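Local coordinates for chemotaxis signal transduction protein (Thermoanaerobacter tengcongensis, PDB 2QDL) that probably acts as the CheW scaffold of bacterial chemotaxis, coupling the receptors to the histidine kinase CheA, at residues A[102-115]-A[126-138]. Sequence-based numbering, arbitrary orientation.
Sequences EVIPIDENSIEPPP and EGIAKTDDKMIII
Ile-104 points its CD1 at the end of Thr-131, tip to tip, and the same methyl lies 3.8 Å from Ile-136 CD1. With CG1 between the backbone N and the carbonyl carbon (chi1 56°), the ethyl arm turns onto the hairpin 127-138. Ile-106 CD1 reaches Ala-129 CB at 4.0 Å. Strand 102-106 runs at 104° to strand 127-131, with axes 9.3 Å apart, so side chains, not a backbone ladder, join them. An Asx turn, Asp-107 OD1 accepting from Asn-109 N at 3.0 Å, and the 3-10 segment 108-110 follow. Ile-111 bridges both hairpin strands: CG1 borders Ala-129 CB, CG2 rests 3.7 Å from Gly-127 CA, and the side chain crosses that of Ile-138 at about a right angle, their CD1 methyls a tight 3.4 Å apart. Cutting Ile-111 back to an alanine would remove all three carbons and would probably open a gap between the loop and Gly-127, Ala-129 and Ile-138. In one antiparallel hydrogen-bonded bridge, Glu-112 N donates to Ile-128 O (2.8 Å, 165° at the hydrogen) and Ile-128 N to Glu-112 O (2.7 Å). Pro-114 CB and Pro-115 CD both come against Ile-128 CD1 from one side. The chemistry implies that the isoleucines pack the end of strand 91-106 and the following loop on this hairpin of the CheW beta-barrel largely by apolar contact, while the paired Glu-112 and Ile-128 bonds fix the loop's register.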
loop_
_atom_site.group_PDB
_atom_site.type_symbol
_atom_site.label_atom_id
_atom_site.label_comp_id
_atom_site.label_asym_id
_atom_site.label_seq_id
_atom_site.Cartn_x
_atom_site.Cartn_y
_atom_site.Cartn_z
ATOM N N GLU A 102 -11.414 -6.325 2.815
ATOM C CA GLU A 102 -11.343 -7.495 3.674
ATOM C C GLU A 102 -9.956 -7.737 4.221
ATOM O O GLU A 102 -8.997 -7.052 3.850
ATOM C CB GLU A 102 -11.874 -8.743 2.945
ATOM C CG GLU A 102 -11.084 -9.212 1.765
ATOM C CD GLU A 102 -11.841 -10.254 0.927
ATOM O OE1 GLU A 102 -12.637 -11.037 1.480
ATOM O OE2 GLU A 102 -11.627 -10.285 -0.299
ATOM N N VAL A 103 -9.891 -8.686 5.144
ATOM C CA VAL A 103 -8.677 -9.189 5.725
ATOM C C VAL A 103 -8.729 -10.703 5.520
ATOM O O VAL A 103 -9.552 -11.398 6.120
ATOM C CB VAL A 103 -8.534 -8.859 7.242
ATOM C CG1 VAL A 103 -7.248 -9.452 7.794
ATOM C CG2 VAL A 103 -8.551 -7.349 7.479
ATOM N N ILE A 104 -7.863 -11.203 4.646
ATOM C CA ILE A 104 -7.883 -12.622 4.324
ATOM C C ILE A 104 -6.624 -13.396 4.734
ATOM O O ILE A 104 -5.526 -12.899 4.589
ATOM C CB ILE A 104 -8.227 -12.887 2.834
ATOM C CG1 ILE A 104 -7.276 -12.173 1.897
ATOM C CG2 ILE A 104 -9.683 -12.480 2.547
ATOM C CD1 ILE A 104 -7.564 -12.538 0.484
ATOM N N PRO A 105 -6.820 -14.630 5.242
ATOM C CA PRO A 105 -5.725 -15.538 5.554
ATOM C C PRO A 105 -5.280 -16.249 4.294
ATOM O O PRO A 105 -6.107 -16.610 3.459
ATOM C CB PRO A 105 -6.372 -16.538 6.509
ATOM C CG PRO A 105 -7.809 -16.630 6.006
ATOM C CD PRO A 105 -8.145 -15.232 5.526
ATOM N N ILE A 106 -3.982 -16.439 4.135
ATOM C CA ILE A 106 -3.495 -17.120 2.947
ATOM C C ILE A 106 -2.236 -17.889 3.251
ATOM O O ILE A 106 -1.446 -17.504 4.127
ATOM C CB ILE A 106 -3.235 -16.153 1.739
ATOM C CG1 ILE A 106 -2.096 -15.188 2.047
ATOM C CG2 ILE A 106 -4.496 -15.365 1.390
ATOM C CD1 ILE A 106 -1.562 -14.516 0.800
ATOM N N ASP A 107 -2.027 -18.955 2.499
ATOM C CA ASP A 107 -0.746 -19.667 2.543
ATOM C C ASP A 107 0.333 -18.836 1.826
ATOM O O ASP A 107 0.253 -18.575 0.626
ATOM C CB ASP A 107 -0.899 -21.015 1.858
ATOM C CG ASP A 107 0.244 -21.959 2.135
ATOM O OD1 ASP A 107 1.395 -21.536 2.491
ATOM O OD2 ASP A 107 -0.047 -23.168 1.987
ATOM N N GLU A 108 1.342 -18.417 2.574
ATOM C CA GLU A 108 2.430 -17.626 2.023
ATOM C C GLU A 108 3.073 -18.287 0.792
ATOM O O GLU A 108 3.621 -17.608 -0.089
ATOM C CB GLU A 108 3.461 -17.373 3.103
ATOM C CG GLU A 108 4.580 -16.465 2.670
ATOM C CD GLU A 108 5.804 -16.570 3.558
ATOM O OE1 GLU A 108 6.514 -15.550 3.624
ATOM O OE2 GLU A 108 6.048 -17.647 4.173
ATOM N N ASN A 109 2.945 -19.610 0.719
ATOM C CA ASN A 109 3.519 -20.431 -0.360
ATOM C C ASN A 109 2.657 -20.512 -1.611
ATOM O O ASN A 109 3.049 -21.104 -2.621
ATOM C CB ASN A 109 3.823 -21.837 0.171
ATOM C CG ASN A 109 4.770 -21.813 1.369
ATOM O OD1 ASN A 109 5.931 -21.390 1.243
ATOM N ND2 ASN A 109 4.276 -22.270 2.549
ATOM N N SER A 110 1.487 -19.903 -1.549
ATOM C CA SER A 110 0.658 -19.725 -2.720
ATOM C C SER A 110 1.012 -18.386 -3.415
ATOM O O SER A 110 0.527 -18.103 -4.506
ATOM C CB SER A 110 -0.810 -19.714 -2.282
ATOM O OG SER A 110 -1.144 -18.418 -1.757
ATOM N N ILE A 111 1.848 -17.562 -2.779
ATOM C CA ILE A 111 2.255 -16.283 -3.355
ATOM C C ILE A 111 3.342 -16.515 -4.429
ATOM O O ILE A 111 4.416 -17.041 -4.138
ATOM C CB ILE A 111 2.689 -15.245 -2.272
ATOM C CG1 ILE A 111 1.543 -14.986 -1.299
ATOM C CG2 ILE A 111 3.101 -13.915 -2.907
ATOM C CD1 ILE A 111 1.977 -14.237 -0.049
ATOM N N GLU A 112 3.024 -16.142 -5.668
ATOM C CA GLU A 112 3.918 -16.335 -6.805
ATOM C C GLU A 112 4.714 -15.071 -7.111
ATOM O O GLU A 112 4.199 -13.966 -6.955
ATOM C CB GLU A 112 3.127 -16.717 -8.057
ATOM C CG GLU A 112 2.328 -17.995 -7.898
ATOM C CD GLU A 112 1.490 -18.330 -9.119
ATOM O OE1 GLU A 112 1.467 -17.528 -10.097
ATOM O OE2 GLU A 112 0.847 -19.414 -9.093
ATOM N N PRO A 113 5.973 -15.241 -7.578
ATOM C CA PRO A 113 6.781 -14.091 -7.989
ATOM C C PRO A 113 6.093 -13.476 -9.195
ATOM O O PRO A 113 5.460 -14.208 -9.949
ATOM C CB PRO A 113 8.120 -14.731 -8.392
ATOM C CG PRO A 113 7.746 -16.169 -8.794
ATOM C CD PRO A 113 6.679 -16.523 -7.792
ATOM N N PRO A 114 6.181 -12.144 -9.385
ATOM C CA PRO A 114 5.503 -11.614 -10.561
ATOM C C PRO A 114 6.226 -12.014 -11.856
ATOM O O PRO A 114 7.439 -12.201 -11.834
ATOM C CB PRO A 114 5.608 -10.100 -10.367
ATOM C CG PRO A 114 6.871 -9.922 -9.563
ATOM C CD PRO A 114 6.899 -11.095 -8.633
ATOM N N PRO A 115 5.495 -12.114 -12.980
ATOM C CA PRO A 115 6.244 -12.235 -14.242
ATOM C C PRO A 115 7.008 -10.906 -14.476
ATOM O O PRO A 115 6.741 -9.934 -13.768
ATOM C CB PRO A 115 5.149 -12.427 -15.298
ATOM C CG PRO A 115 3.897 -11.893 -14.668
ATOM C CD PRO A 115 4.031 -12.084 -13.182
ATOM N N GLU A 126 5.607 -7.193 -4.600
ATOM C CA GLU A 126 6.304 -8.202 -3.777
ATOM C C GLU A 126 6.009 -9.615 -4.310
ATOM O O GLU A 126 6.905 -10.452 -4.460
ATOM C CB GLU A 126 5.890 -8.096 -2.303
ATOM C CG GLU A 126 6.393 -9.272 -1.426
ATOM C CD GLU A 126 6.029 -9.102 0.023
ATOM O OE1 GLU A 126 6.332 -8.022 0.594
ATOM O OE2 GLU A 126 5.422 -10.037 0.592
ATOM N N GLY A 127 4.736 -9.882 -4.583
ATOM C CA GLY A 127 4.342 -11.181 -5.066
ATOM C C GLY A 127 2.900 -11.103 -5.499
ATOM O O GLY A 127 2.244 -10.072 -5.335
ATOM N N ILE A 128 2.413 -12.199 -6.064
ATOM C CA ILE A 128 1.042 -12.249 -6.534
ATOM C C ILE A 128 0.321 -13.396 -5.829
ATOM O O ILE A 128 0.731 -14.543 -5.922
ATOM C CB ILE A 128 0.950 -12.426 -8.089
ATOM C CG1 ILE A 128 1.987 -11.531 -8.813
ATOM C CG2 ILE A 128 -0.525 -12.315 -8.548
ATOM C CD1 ILE A 128 1.490 -10.731 -9.985
ATOM N N ALA A 129 -0.742 -13.039 -5.135
ATOM C CA ALA A 129 -1.612 -13.966 -4.445
ATOM C C ALA A 129 -2.904 -14.108 -5.246
ATOM O O ALA A 129 -3.227 -13.289 -6.109
ATOM C CB ALA A 129 -1.896 -13.448 -3.035
ATOM N N LYS A 130 -3.653 -15.163 -4.990
ATOM C CA LYS A 130 -4.876 -15.379 -5.774
ATOM C C LYS A 130 -6.079 -15.758 -4.900
ATOM O O LYS A 130 -6.092 -16.815 -4.247
ATOM C CB LYS A 130 -4.621 -16.384 -6.912
ATOM C CG LYS A 130 -3.432 -16.004 -7.860
ATOM C CD LYS A 130 -3.580 -16.636 -9.235
ATOM C CE LYS A 130 -4.049 -18.112 -9.117
ATOM N NZ LYS A 130 -4.605 -18.704 -10.384
ATOM N N THR A 131 -7.078 -14.878 -4.881
ATOM C CA THR A 131 -8.189 -15.008 -3.935
ATOM C C THR A 131 -9.543 -14.921 -4.610
ATOM O O THR A 131 -9.718 -14.099 -5.517
ATOM C CB THR A 131 -8.110 -13.905 -2.873
ATOM O OG1 THR A 131 -7.017 -14.199 -1.985
ATOM C CG2 THR A 131 -9.449 -13.775 -2.080
ATOM N N ASP A 132 -10.506 -15.722 -4.123
ATOM C CA ASP A 132 -11.741 -15.992 -4.850
ATOM C C ASP A 132 -11.306 -16.454 -6.236
ATOM O O ASP A 132 -10.558 -17.434 -6.378
ATOM C CB ASP A 132 -12.617 -14.732 -4.964
ATOM C CG ASP A 132 -13.691 -14.648 -3.888
ATOM O OD1 ASP A 132 -14.385 -15.669 -3.655
ATOM O OD2 ASP A 132 -13.853 -13.548 -3.297
ATOM N N ASP A 133 -11.756 -15.709 -7.242
ATOM C CA ASP A 133 -11.323 -15.875 -8.617
ATOM C C ASP A 133 -10.548 -14.597 -9.020
ATOM O O ASP A 133 -10.558 -14.165 -10.185
ATOM C CB ASP A 133 -12.566 -16.067 -9.493
ATOM C CG ASP A 133 -12.306 -16.944 -10.703
ATOM O OD1 ASP A 133 -11.134 -17.051 -11.153
ATOM O OD2 ASP A 133 -13.299 -17.521 -11.210
ATOM N N LYS A 134 -9.865 -14.021 -8.030
ATOM C CA LYS A 134 -9.204 -12.724 -8.148
ATOM C C LYS A 134 -7.679 -12.854 -8.099
ATOM O O LYS A 134 -7.129 -13.807 -7.508
ATOM C CB LYS A 134 -9.652 -11.803 -6.997
ATOM C CG LYS A 134 -11.157 -11.536 -6.907
ATOM C CD LYS A 134 -11.617 -10.427 -7.854
ATOM C CE LYS A 134 -13.014 -9.966 -7.497
ATOM N NZ LYS A 134 -14.036 -10.901 -8.039
ATOM N N MET A 135 -7.008 -11.890 -8.730
ATOM C CA MET A 135 -5.563 -11.716 -8.580
ATOM C C MET A 135 -5.341 -10.612 -7.559
ATOM O O MET A 135 -5.977 -9.540 -7.628
ATOM C CB MET A 135 -4.910 -11.362 -9.920
ATOM C CG MET A 135 -3.524 -10.718 -9.796
ATOM S SD MET A 135 -2.720 -10.300 -11.358
ATOM C CE MET A 135 -2.265 -11.939 -12.002
ATOM N N ILE A 136 -4.489 -10.879 -6.577
ATOM C CA ILE A 136 -4.119 -9.833 -5.647
ATOM C C ILE A 136 -2.615 -9.635 -5.672
ATOM O O ILE A 136 -1.868 -10.488 -5.233
ATOM C CB ILE A 136 -4.574 -10.102 -4.210
ATOM C CG1 ILE A 136 -6.019 -10.597 -4.180
ATOM C CG2 ILE A 136 -4.406 -8.819 -3.360
ATOM C CD1 ILE A 136 -6.517 -10.886 -2.793
ATOM N N ILE A 137 -2.201 -8.470 -6.145
ATOM C CA ILE A 137 -0.817 -8.055 -6.093
ATOM C C ILE A 137 -0.520 -7.531 -4.721
ATOM O O ILE A 137 -1.187 -6.625 -4.240
ATOM C CB ILE A 137 -0.488 -6.975 -7.158
ATOM C CG1 ILE A 137 -0.379 -7.648 -8.525
ATOM C CG2 ILE A 137 0.801 -6.225 -6.798
ATOM C CD1 ILE A 137 -0.518 -6.742 -9.654
ATOM N N ILE A 138 0.480 -8.140 -4.091
ATOM C CA ILE A 138 0.989 -7.689 -2.840
ATOM C C ILE A 138 2.033 -6.632 -3.174
ATOM O O ILE A 138 3.038 -6.902 -3.882
ATOM C CB ILE A 138 1.584 -8.857 -1.987
ATOM C CG1 ILE A 138 0.495 -9.893 -1.693
ATOM C CG2 ILE A 138 2.159 -8.294 -0.690
ATOM C CD1 ILE A 138 1.005 -11.080 -0.968
#